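Local coordinates for SAM-dependent methyltransferase (Thiobacillus denitrificans, PDB 5EPE), which binds S-adenosyl-L-homocysteine in a Rossmann-type methyltransferase fold and probably transfers methyl groups from S-adenosylmethionine, at residues A187-W192 and T234-G239; N18-E23 and E183-D188; G121-L126 and I136-P141. One frame throughout, in Å; residues are numbered along the deposited sequence.

Interaction 1: residues A187-W192 and T234-G239; sequences ADQDSW and TREYLG. With NA (sodium ion), chain C; NA (sodium ion), chain B.
Two flat groups, the indole of Trp192 and the guanidinium of Arg235, organise the meeting of residues 187-192 with 234-239. Over one face of the indole sits the methyl group of Thr234, whose CG2 lies 3.7 Å from the centroid of the six-membered ring, a CH-pi contact only 16° off the ring normal. The backbone carbon of Gly239 lies at the indole edge, and Leu238 packs its CD2 3.7 Å from Trp192 CH2. The guanidinium carries Gln189 CB over one face, offset toward the rim, while two waters and Asp190 OD1 lie at its edge. One water links Gln189 OE1 to Arg235 NH1; the other links Asp190 OD1 to Arg235 NH2, supplementing a direct salt bridge that is long, 3.9 Å from OD1 to NH2. Arg235 NE is also paired with Asp193.

The amide of Gln189 illustrates how one donor group can serve two acceptors. Its NE2 gives a nearly straight bond (170°) of 2.9 Å to Arg235 O, reaching that oxygen from above the carbonyl plane, and a more bent one, also 2.9 Å, to Glu236 OE2, met from above the carboxylate. With the chain extended beyond CG (chi2 171°), the amide reaches the last turn of helix 216-237. A leucine here would probably leave Arg235 O and Glu236 OE2 without this shared donor and break the water link to the guanidinium.

Asp188 and Asp190 turn their carboxylates to sodium ions shared with neighbouring subunits. The contact thus joins the first turn of helix 189-209, N-capped by Asp188, to the point where helix 216-237 gives way to strand 238-247.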
loop_
_atom_site.group_PDB
_atom_site.type_symbol
_atom_site.label_atom_id
_atom_site.label_comp_id
_atom_site.label_asym_id
_atom_site.label_seq_id
_atom_site.Cartn_x
_atom_site.Cartn_y
_atom_site.Cartn_z
ATOM N N ALA A 187 -27.874 -12.943 -6.052
ATOM C CA ALA A 187 -28.281 -11.972 -5.051
ATOM C C ALA A 187 -27.507 -10.684 -5.223
ATOM O O ALA A 187 -26.406 -10.666 -5.741
ATOM C CB ALA A 187 -28.050 -12.515 -3.645
ATOM N N ASP A 188 -28.113 -9.593 -4.791
ATOM C CA ASP A 188 -27.411 -8.347 -4.558
ATOM C C ASP A 188 -27.576 -8.013 -3.083
ATOM O O ASP A 188 -28.224 -8.777 -2.349
ATOM C CB ASP A 188 -27.910 -7.264 -5.451
ATOM C CG ASP A 188 -29.377 -6.876 -5.206
ATOM O OD1 ASP A 188 -30.148 -7.417 -4.387
ATOM O OD2 ASP A 188 -29.825 -6.026 -6.009
ATOM N N GLN A 189 -27.001 -6.899 -2.650
ATOM C CA GLN A 189 -27.085 -6.567 -1.234
ATOM C C GLN A 189 -28.517 -6.357 -0.745
ATOM O O GLN A 189 -28.817 -6.742 0.392
ATOM C CB GLN A 189 -26.206 -5.404 -0.884
ATOM C CG GLN A 189 -24.738 -5.747 -1.067
ATOM C CD GLN A 189 -23.829 -4.533 -0.926
ATOM O OE1 GLN A 189 -24.090 -3.439 -1.497
ATOM N NE2 GLN A 189 -22.806 -4.662 -0.076
ATOM N N ASP A 190 -29.392 -5.816 -1.594
ATOM C CA ASP A 190 -30.788 -5.634 -1.262
ATOM C C ASP A 190 -31.532 -6.922 -1.038
ATOM O O ASP A 190 -32.365 -7.024 -0.147
ATOM C CB ASP A 190 -31.499 -4.778 -2.291
ATOM C CG ASP A 190 -30.978 -3.316 -2.284
ATOM O OD1 ASP A 190 -30.664 -2.688 -1.224
ATOM O OD2 ASP A 190 -30.869 -2.767 -3.406
ATOM N N SER A 191 -31.191 -7.963 -1.799
ATOM C CA SER A 191 -31.833 -9.241 -1.598
ATOM C C SER A 191 -31.329 -9.944 -0.351
ATOM O O SER A 191 -32.123 -10.592 0.343
ATOM C CB SER A 191 -31.850 -10.080 -2.903
ATOM O OG SER A 191 -30.634 -10.520 -3.233
ATOM N N TRP A 192 -30.062 -9.781 -0.023
ATOM C CA TRP A 192 -29.549 -10.232 1.245
ATOM C C TRP A 192 -30.265 -9.531 2.413
ATOM O O TRP A 192 -30.584 -10.174 3.407
ATOM C CB TRP A 192 -28.040 -9.981 1.366
ATOM C CG TRP A 192 -27.151 -11.123 0.926
ATOM C CD1 TRP A 192 -26.390 -11.189 -0.185
ATOM C CD2 TRP A 192 -26.944 -12.341 1.625
ATOM N NE1 TRP A 192 -25.731 -12.390 -0.257
ATOM C CE2 TRP A 192 -26.052 -13.116 0.860
ATOM C CE3 TRP A 192 -27.439 -12.860 2.824
ATOM C CZ2 TRP A 192 -25.618 -14.354 1.278
ATOM C CZ3 TRP A 192 -27.018 -14.093 3.223
ATOM C CH2 TRP A 192 -26.147 -14.846 2.435
ATOM N N THR A 234 -21.512 -10.349 6.372
ATOM C CA THR A 234 -22.210 -10.892 5.247
ATOM C C THR A 234 -22.406 -9.866 4.146
ATOM O O THR A 234 -22.186 -10.193 2.952
ATOM C CB THR A 234 -23.551 -11.424 5.729
ATOM O OG1 THR A 234 -23.274 -12.336 6.800
ATOM C CG2 THR A 234 -24.367 -12.104 4.656
ATOM N N ARG A 235 -22.925 -8.676 4.490
ATOM C CA ARG A 235 -23.420 -7.770 3.450
ATOM C C ARG A 235 -22.346 -7.393 2.436
ATOM O O ARG A 235 -22.616 -7.258 1.265
ATOM C CB ARG A 235 -24.047 -6.529 4.087
ATOM C CG ARG A 235 -24.917 -5.750 3.147
ATOM C CD ARG A 235 -25.604 -4.584 3.838
ATOM N NE ARG A 235 -26.705 -4.101 3.014
ATOM C CZ ARG A 235 -26.593 -3.219 2.026
ATOM N NH1 ARG A 235 -25.477 -2.613 1.792
ATOM N NH2 ARG A 235 -27.682 -2.932 1.248
ATOM N N GLU A 236 -21.116 -7.212 2.885
ATOM C CA GLU A 236 -20.017 -6.839 2.045
ATOM C C GLU A 236 -19.279 -8.013 1.396
ATOM O O GLU A 236 -18.815 -7.896 0.303
ATOM C CB GLU A 236 -19.041 -5.995 2.899
ATOM C CG GLU A 236 -19.617 -4.565 3.199
ATOM C CD GLU A 236 -19.802 -3.773 1.900
ATOM O OE1 GLU A 236 -18.861 -3.799 1.074
ATOM O OE2 GLU A 236 -20.886 -3.201 1.612
ATOM N N TYR A 237 -19.203 -9.144 2.084
ATOM C CA TYR A 237 -18.331 -10.241 1.678
ATOM C C TYR A 237 -19.015 -11.464 1.071
ATOM O O TYR A 237 -18.368 -12.165 0.270
ATOM C CB TYR A 237 -17.522 -10.697 2.905
ATOM C CG TYR A 237 -16.566 -9.668 3.333
ATOM C CD1 TYR A 237 -15.358 -9.473 2.648
ATOM C CD2 TYR A 237 -16.857 -8.844 4.443
ATOM C CE1 TYR A 237 -14.455 -8.492 3.035
ATOM C CE2 TYR A 237 -15.983 -7.841 4.832
ATOM C CZ TYR A 237 -14.784 -7.691 4.145
ATOM O OH TYR A 237 -13.910 -6.745 4.563
ATOM N N LEU A 238 -20.268 -11.725 1.448
ATOM C CA LEU A 238 -20.869 -12.980 1.049
ATOM C C LEU A 238 -21.763 -12.809 -0.176
ATOM O O LEU A 238 -22.730 -12.039 -0.145
ATOM C CB LEU A 238 -21.622 -13.679 2.184
ATOM C CG LEU A 238 -21.913 -15.211 2.009
ATOM C CD1 LEU A 238 -20.667 -16.090 1.803
ATOM C CD2 LEU A 238 -22.705 -15.767 3.231
ATOM N N GLY A 239 -21.423 -13.514 -1.229
ATOM C CA GLY A 239 -22.281 -13.587 -2.419
ATOM C C GLY A 239 -23.204 -14.819 -2.345
ATOM O O GLY A 239 -22.939 -15.766 -1.608
HETATM NA NA NA C . -29.905 -3.381 -5.625
HETATM NA NA NA B . -29.035 -5.021 -8.316
HETATM O O HOH W 1 -24.307 -0.655 -0.495
HETATM O O HOH W 2 -28.332 -1.191 -1.015
HETATM O O HOH W 3 -26.872 -5.438 -8.968
HETATM O O HOH W 4 -28.022 -3.228 -7.095
HETATM O O HOH W 5 -31.215 -5.752 -9.491
HETATM O O HOH W 6 -30.817 -3.551 -7.803
HETATM O O HOH W 7 -32.423 -3.946 -5.540
#

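Interaction 2: residues N18-E23 and E183-D188; sequences NPFTPE and EMVLAD. With NA (sodium ion), chain B; NA (sodium ion), chain C; SAH (S-adenosyl-L-homocysteine), chain D.
Phe20 and Pro19 press against Val185 and Ala187 in the close-packed part of this contact, where the contact is made by packing and no hydrogen bond crosses between residues 18-23 and 183-188. The Phe20 ring comes in edge first: its CZ reaches 3.3 Å from the backbone oxygen of Val185 and 3.6 Å from CG1 of the same residue, while Ala187 N lies near the ring plane. Val185 holds CG1 anti to its own backbone N (chi1 178°), which sets that methyl against the ring rim. Trp240, on the adjoining strand 238-247, meets Phe20 edge-to-face. Nearby, Ala187 CB lies 3.2 Å from Pro19 O, a close contact and not a hydrogen bond; that oxygen is probably hydrogen-bonded to Ser191 OG.

Pro19 is the centre of an inverse gamma turn, and Thr21 then N-caps helix 22-31 with its side chain. This lead-in to the helix lies against strand 179-186, an outermost strand of the mixed sheet within the chain. It also carries part of the cofactor-product site, since Asn18 ND2 donates a 2.8 Å hydrogen bond to SAH O and another to Val110 O.

Away from the aromatic edge the contact thins out. Pro22 and Glu23, both exposed, lead away from the strand. At the far end of 183-188, Asp188 makes no contact with residues 18-23; its OD2 bridges two hydrated sodium ions, at 2.6 and 2.7 Å, alongside acidic side chains of neighbouring subunits.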
loop_
_atom_site.group_PDB
_atom_site.type_symbol
_atom_site.label_atom_id
_atom_site.label_comp_id
_atom_site.label_asym_id
_atom_site.label_seq_id
_atom_site.Cartn_x
_atom_site.Cartn_y
_atom_site.Cartn_z
ATOM N N ASN A 18 -33.855 -17.678 1.473
ATOM C CA ASN A 18 -32.590 -17.471 0.859
ATOM C C ASN A 18 -32.537 -15.996 0.494
ATOM O O ASN A 18 -33.561 -15.335 0.444
ATOM C CB ASN A 18 -32.461 -18.320 -0.429
ATOM C CG ASN A 18 -31.797 -19.661 -0.173
ATOM O OD1 ASN A 18 -30.725 -19.734 0.438
ATOM N ND2 ASN A 18 -32.390 -20.711 -0.678
ATOM N N PRO A 19 -31.347 -15.492 0.174
ATOM C CA PRO A 19 -31.212 -14.042 -0.197
ATOM C C PRO A 19 -31.653 -13.705 -1.633
ATOM O O PRO A 19 -30.884 -13.239 -2.467
ATOM C CB PRO A 19 -29.729 -13.780 0.048
ATOM C CG PRO A 19 -29.054 -15.122 -0.166
ATOM C CD PRO A 19 -30.029 -16.149 0.318
ATOM N N PHE A 20 -32.919 -13.949 -1.925
ATOM C CA PHE A 20 -33.516 -13.674 -3.190
ATOM C C PHE A 20 -34.829 -12.946 -2.901
ATOM O O PHE A 20 -35.506 -13.251 -1.965
ATOM C CB PHE A 20 -33.892 -14.962 -3.920
ATOM C CG PHE A 20 -33.109 -15.239 -5.180
ATOM C CD1 PHE A 20 -31.806 -14.785 -5.352
ATOM C CD2 PHE A 20 -33.680 -16.012 -6.158
ATOM C CE1 PHE A 20 -31.115 -15.064 -6.492
ATOM C CE2 PHE A 20 -32.998 -16.264 -7.329
ATOM C CZ PHE A 20 -31.709 -15.783 -7.474
ATOM N N THR A 21 -35.109 -11.915 -3.660
ATOM C CA THR A 21 -36.399 -11.270 -3.619
ATOM C C THR A 21 -37.419 -11.997 -4.484
ATOM O O THR A 21 -37.054 -12.833 -5.298
ATOM C CB THR A 21 -36.274 -9.852 -4.158
ATOM O OG1 THR A 21 -35.718 -9.851 -5.489
ATOM C CG2 THR A 21 -35.434 -9.003 -3.235
ATOM N N PRO A 22 -38.727 -11.646 -4.358
ATOM C CA PRO A 22 -39.683 -12.111 -5.358
ATOM C C PRO A 22 -39.289 -11.729 -6.784
ATOM O O PRO A 22 -39.506 -12.510 -7.734
ATOM C CB PRO A 22 -40.991 -11.404 -4.959
ATOM C CG PRO A 22 -40.864 -11.219 -3.523
ATOM C CD PRO A 22 -39.410 -10.963 -3.230
ATOM N N GLU A 23 -38.692 -10.547 -6.952
ATOM C CA GLU A 23 -38.353 -10.090 -8.288
ATOM C C GLU A 23 -37.223 -10.962 -8.853
ATOM O O GLU A 23 -37.235 -11.356 -10.007
ATOM C CB GLU A 23 -37.972 -8.612 -8.253
ATOM C CG GLU A 23 -39.093 -7.630 -7.778
ATOM C CD GLU A 23 -39.511 -7.637 -6.251
ATOM O OE1 GLU A 23 -38.878 -8.197 -5.341
ATOM O OE2 GLU A 23 -40.557 -7.033 -5.920
ATOM N N GLU A 183 -26.952 -20.249 -17.312
ATOM C CA GLU A 183 -27.647 -19.073 -16.828
ATOM C C GLU A 183 -27.285 -18.870 -15.375
ATOM O O GLU A 183 -26.840 -19.790 -14.698
ATOM C CB GLU A 183 -29.164 -19.163 -17.030
ATOM C CG GLU A 183 -29.708 -18.255 -18.165
ATOM C CD GLU A 183 -29.766 -16.758 -17.820
ATOM O OE1 GLU A 183 -30.359 -15.942 -18.587
ATOM O OE2 GLU A 183 -29.263 -16.375 -16.724
HETATM N N MSE A 184 -27.539 -17.656 -14.895
HETATM C CA MSE A 184 -27.382 -17.376 -13.467
HETATM C C MSE A 184 -28.100 -16.129 -13.079
HETATM O O MSE A 184 -28.165 -15.158 -13.870
HETATM C CB MSE A 184 -25.918 -17.316 -12.949
HETATM C CG MSE A 184 -25.207 -16.184 -13.592
HETATM SE SE MSE A 184 -23.266 -16.061 -13.088
HETATM C CE MSE A 184 -22.974 -14.226 -13.670
ATOM N N VAL A 185 -28.615 -16.156 -11.843
ATOM C CA VAL A 185 -29.264 -14.985 -11.238
ATOM C C VAL A 185 -28.663 -14.884 -9.834
ATOM O O VAL A 185 -28.772 -15.798 -9.032
ATOM C CB VAL A 185 -30.816 -15.115 -11.176
ATOM C CG1 VAL A 185 -31.486 -13.905 -10.502
ATOM C CG2 VAL A 185 -31.391 -15.249 -12.593
ATOM N N LEU A 186 -28.016 -13.760 -9.560
ATOM C CA LEU A 186 -27.302 -13.586 -8.328
ATOM C C LEU A 186 -28.033 -12.683 -7.357
ATOM O O LEU A 186 -28.716 -11.761 -7.780
ATOM C CB LEU A 186 -25.886 -13.030 -8.648
ATOM C CG LEU A 186 -25.035 -13.858 -9.637
ATOM C CD1 LEU A 186 -23.585 -13.349 -9.640
ATOM C CD2 LEU A 186 -25.052 -15.308 -9.428
ATOM N N ALA A 187 -27.874 -12.943 -6.052
ATOM C CA ALA A 187 -28.281 -11.972 -5.051
ATOM C C ALA A 187 -27.507 -10.684 -5.223
ATOM O O ALA A 187 -26.406 -10.666 -5.741
ATOM C CB ALA A 187 -28.050 -12.515 -3.645
ATOM N N ASP A 188 -28.113 -9.593 -4.791
ATOM C CA ASP A 188 -27.411 -8.347 -4.558
ATOM C C ASP A 188 -27.576 -8.013 -3.083
ATOM O O ASP A 188 -28.224 -8.777 -2.349
ATOM C CB ASP A 188 -27.910 -7.264 -5.451
ATOM C CG ASP A 188 -29.377 -6.876 -5.206
ATOM O OD1 ASP A 188 -30.148 -7.417 -4.387
ATOM O OD2 ASP A 188 -29.825 -6.026 -6.009
HETATM NA NA NA B . -29.035 -5.021 -8.316
HETATM NA NA NA C . -29.905 -3.381 -5.625
HETATM N N SAH D . -35.147 -23.706 -1.498
HETATM C CA SAH D . -35.936 -23.041 -0.394
HETATM C CB SAH D . -35.371 -23.415 0.962
HETATM C CG SAH D . -33.900 -23.059 1.249
HETATM S SD SAH D . -33.471 -23.180 2.967
HETATM C C SAH D . -35.996 -21.536 -0.539
HETATM O O SAH D . -35.135 -20.952 -1.225
HETATM O OXT SAH D . -36.886 -20.862 0.020
HETATM C "C5'" SAH D . -32.926 -24.893 3.225
HETATM C "C4'" SAH D . -34.127 -25.841 3.263
HETATM O "O4'" SAH D . -33.673 -27.201 3.299
HETATM C "C3'" SAH D . -35.052 -25.648 4.479
HETATM O "O3'" SAH D . -36.386 -25.417 3.989
HETATM C "C2'" SAH D . -34.971 -26.961 5.263
HETATM O "O2'" SAH D . -36.221 -27.359 5.806
HETATM C "C1'" SAH D . -34.578 -27.917 4.171
HETATM N N9 SAH D . -33.888 -29.171 4.512
HETATM C C8 SAH D . -32.829 -29.326 5.364
HETATM N N7 SAH D . -32.411 -30.573 5.370
HETATM C C5 SAH D . -33.247 -31.243 4.471
HETATM C C6 SAH D . -33.329 -32.596 4.048
HETATM N N6 SAH D . -32.468 -33.525 4.522
HETATM N N1 SAH D . -34.264 -32.953 3.132
HETATM C C2 SAH D . -35.114 -32.003 2.675
HETATM N N3 SAH D . -35.135 -30.702 3.029
HETATM C C4 SAH D . -34.157 -30.377 3.936
HETATM O O HOH W 3 -26.872 -5.438 -8.968
HETATM O O HOH W 4 -28.022 -3.228 -7.095
HETATM O O HOH W 5 -31.215 -5.752 -9.491
HETATM O O HOH W 6 -30.817 -3.551 -7.803
HETATM O O HOH W 7 -32.423 -3.946 -5.540
#

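Interaction 3: residues G121-L126 and I136-P141; sequences GTITLL and ILMGEP
Helix 121-126 runs nearly antiparallel to strand 136-141, with the two axes 9.2 Å apart at closest approach and 151° between their directions. Leu126 and Ile136 have the nearest CA atoms, and the side chains carrying the contact are buried and meet one another through carbon and selenium.

Selenomethionine Met138 lies at the heart of it. Bends at chi2 (-62°) and chi3 (-68°) fold its chain back, setting SE 3.8 Å from Leu126 CD1 and likewise 3.8 Å from Thr122 CG2, while CE touches the Thr122 methyl and CB. Nearer the backbone, Met138 CG packs 3.9 Å from Ile123 CG1. Ile136 uses both its branches: CG2 meets Leu126 CD1 at 3.9 Å, and CD1 lies 4.2 Å from Ile123 CG2, the two side chains crossing at about a right angle. The Thr122 hydroxyl is hydrogen-bonded instead to Gly118 O, just ahead of helix 119-127.

The helix leads through a short connection into strand 134-143, which is parallel to neighbouring strand 104-110. Strand, helix and strand therefore form a beta-alpha-beta unit, the recurring element of the Rossmann-like methyltransferase fold.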
loop_
_atom_site.group_PDB
_atom_site.type_symbol
_atom_site.label_atom_id
_atom_site.label_comp_id
_atom_site.label_asym_id
_atom_site.label_seq_id
_atom_site.Cartn_x
_atom_site.Cartn_y
_atom_site.Cartn_z
ATOM N N GLY A 121 -21.916 -33.692 -4.939
ATOM C CA GLY A 121 -22.795 -34.811 -4.628
ATOM C C GLY A 121 -24.235 -34.534 -5.025
ATOM O O GLY A 121 -24.978 -35.427 -5.552
ATOM N N THR A 122 -24.668 -33.307 -4.750
ATOM C CA THR A 122 -26.038 -32.915 -5.056
ATOM C C THR A 122 -26.291 -32.869 -6.556
ATOM O O THR A 122 -27.336 -33.312 -7.012
ATOM C CB THR A 122 -26.370 -31.585 -4.383
ATOM O OG1 THR A 122 -26.285 -31.746 -2.963
ATOM C CG2 THR A 122 -27.798 -31.158 -4.695
ATOM N N ILE A 123 -25.354 -32.309 -7.322
ATOM C CA ILE A 123 -25.449 -32.336 -8.765
ATOM C C ILE A 123 -25.601 -33.783 -9.259
ATOM O O ILE A 123 -26.442 -34.076 -10.102
ATOM C CB ILE A 123 -24.218 -31.644 -9.444
ATOM C CG1 ILE A 123 -24.269 -30.124 -9.215
ATOM C CG2 ILE A 123 -24.189 -31.960 -10.934
ATOM C CD1 ILE A 123 -22.981 -29.338 -9.554
ATOM N N THR A 124 -24.782 -34.691 -8.741
ATOM C CA THR A 124 -24.860 -36.096 -9.149
ATOM C C THR A 124 -26.224 -36.682 -8.809
ATOM O O THR A 124 -26.779 -37.427 -9.637
ATOM C CB THR A 124 -23.755 -36.917 -8.498
ATOM O OG1 THR A 124 -22.542 -36.313 -8.899
ATOM C CG2 THR A 124 -23.767 -38.348 -8.920
ATOM N N LEU A 125 -26.778 -36.337 -7.633
ATOM C CA LEU A 125 -28.100 -36.829 -7.273
ATOM C C LEU A 125 -29.206 -36.308 -8.231
ATOM O O LEU A 125 -30.047 -37.083 -8.705
ATOM C CB LEU A 125 -28.456 -36.443 -5.850
ATOM C CG LEU A 125 -29.845 -36.828 -5.330
ATOM C CD1 LEU A 125 -30.022 -38.328 -5.232
ATOM C CD2 LEU A 125 -30.043 -36.204 -3.970
ATOM N N LEU A 126 -29.224 -35.005 -8.452
ATOM C CA LEU A 126 -30.232 -34.332 -9.279
ATOM C C LEU A 126 -30.182 -34.868 -10.713
ATOM O O LEU A 126 -31.217 -35.069 -11.361
ATOM C CB LEU A 126 -30.018 -32.789 -9.244
ATOM C CG LEU A 126 -30.308 -32.108 -7.895
ATOM C CD1 LEU A 126 -29.903 -30.656 -7.962
ATOM C CD2 LEU A 126 -31.790 -32.201 -7.558
ATOM N N ILE A 136 -29.996 -28.404 -14.474
ATOM C CA ILE A 136 -29.819 -28.554 -13.026
ATOM C C ILE A 136 -29.631 -27.125 -12.452
ATOM O O ILE A 136 -28.860 -26.328 -13.026
ATOM C CB ILE A 136 -28.599 -29.446 -12.687
ATOM C CG1 ILE A 136 -28.892 -30.877 -13.165
ATOM C CG2 ILE A 136 -28.217 -29.351 -11.209
ATOM C CD1 ILE A 136 -27.728 -31.863 -13.172
ATOM N N LEU A 137 -30.331 -26.848 -11.355
ATOM C CA LEU A 137 -30.260 -25.558 -10.632
ATOM C C LEU A 137 -29.645 -25.749 -9.277
ATOM O O LEU A 137 -30.120 -26.576 -8.504
ATOM C CB LEU A 137 -31.622 -24.940 -10.394
ATOM C CG LEU A 137 -32.473 -24.493 -11.512
ATOM C CD1 LEU A 137 -33.677 -23.718 -10.940
ATOM C CD2 LEU A 137 -31.691 -23.572 -12.442
HETATM N N MSE A 138 -28.588 -24.989 -9.013
HETATM C CA MSE A 138 -27.905 -24.997 -7.705
HETATM C C MSE A 138 -27.876 -23.590 -7.160
HETATM O O MSE A 138 -27.391 -22.675 -7.823
HETATM C CB MSE A 138 -26.461 -25.482 -7.882
HETATM C CG MSE A 138 -26.357 -26.947 -8.383
HETATM SE SE MSE A 138 -27.150 -28.230 -7.075
HETATM C CE MSE A 138 -25.840 -28.001 -5.685
ATOM N N GLY A 139 -28.385 -23.413 -5.951
ATOM C CA GLY A 139 -28.422 -22.136 -5.250
ATOM C C GLY A 139 -27.311 -22.239 -4.185
ATOM O O GLY A 139 -27.353 -23.107 -3.299
ATOM N N GLU A 140 -26.293 -21.370 -4.297
ATOM C CA GLU A 140 -25.072 -21.533 -3.499
ATOM C C GLU A 140 -24.392 -20.195 -3.179
ATOM O O GLU A 140 -24.407 -19.283 -4.026
ATOM C CB GLU A 140 -24.048 -22.421 -4.242
ATOM C CG GLU A 140 -24.421 -23.901 -4.408
ATOM C CD GLU A 140 -24.404 -24.616 -3.079
ATOM O OE1 GLU A 140 -25.212 -25.571 -2.916
ATOM O OE2 GLU A 140 -23.555 -24.260 -2.214
ATOM N N PRO A 141 -23.733 -20.128 -1.994
ATOM C CA PRO A 141 -22.853 -19.016 -1.676
ATOM C C PRO A 141 -21.490 -19.043 -2.321
ATOM O O PRO A 141 -20.976 -20.092 -2.795
ATOM C CB PRO A 141 -22.761 -19.045 -0.129
ATOM C CG PRO A 141 -23.085 -20.471 0.246
ATOM C CD PRO A 141 -23.747 -21.142 -0.925
#

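How the interactions relate
All three contacts reach the same mixed sheet, in which strand 238-247 lies between 134-143 and 179-186. Interactions 1 and 2 are neighbours, with centres about 10 Å apart; they share Ala187 and Asp188, where strand 179-186 passes into helix 189-209, and Trp192 packs on Pro19. The centre of interaction 3 lies about 21 Å from that of interaction 1 and about 16 Å from that of interaction 2, yet Pro141 touches Leu238 and Gly239. Along the chain, interaction 3 is nested within the loop closed by interaction 2 and is complete before interaction 1 opens. The sheet thus connects a beta-alpha-beta unit of the fold with an SAH-binding N-terminal segment and a sodium-bridged subunit interface.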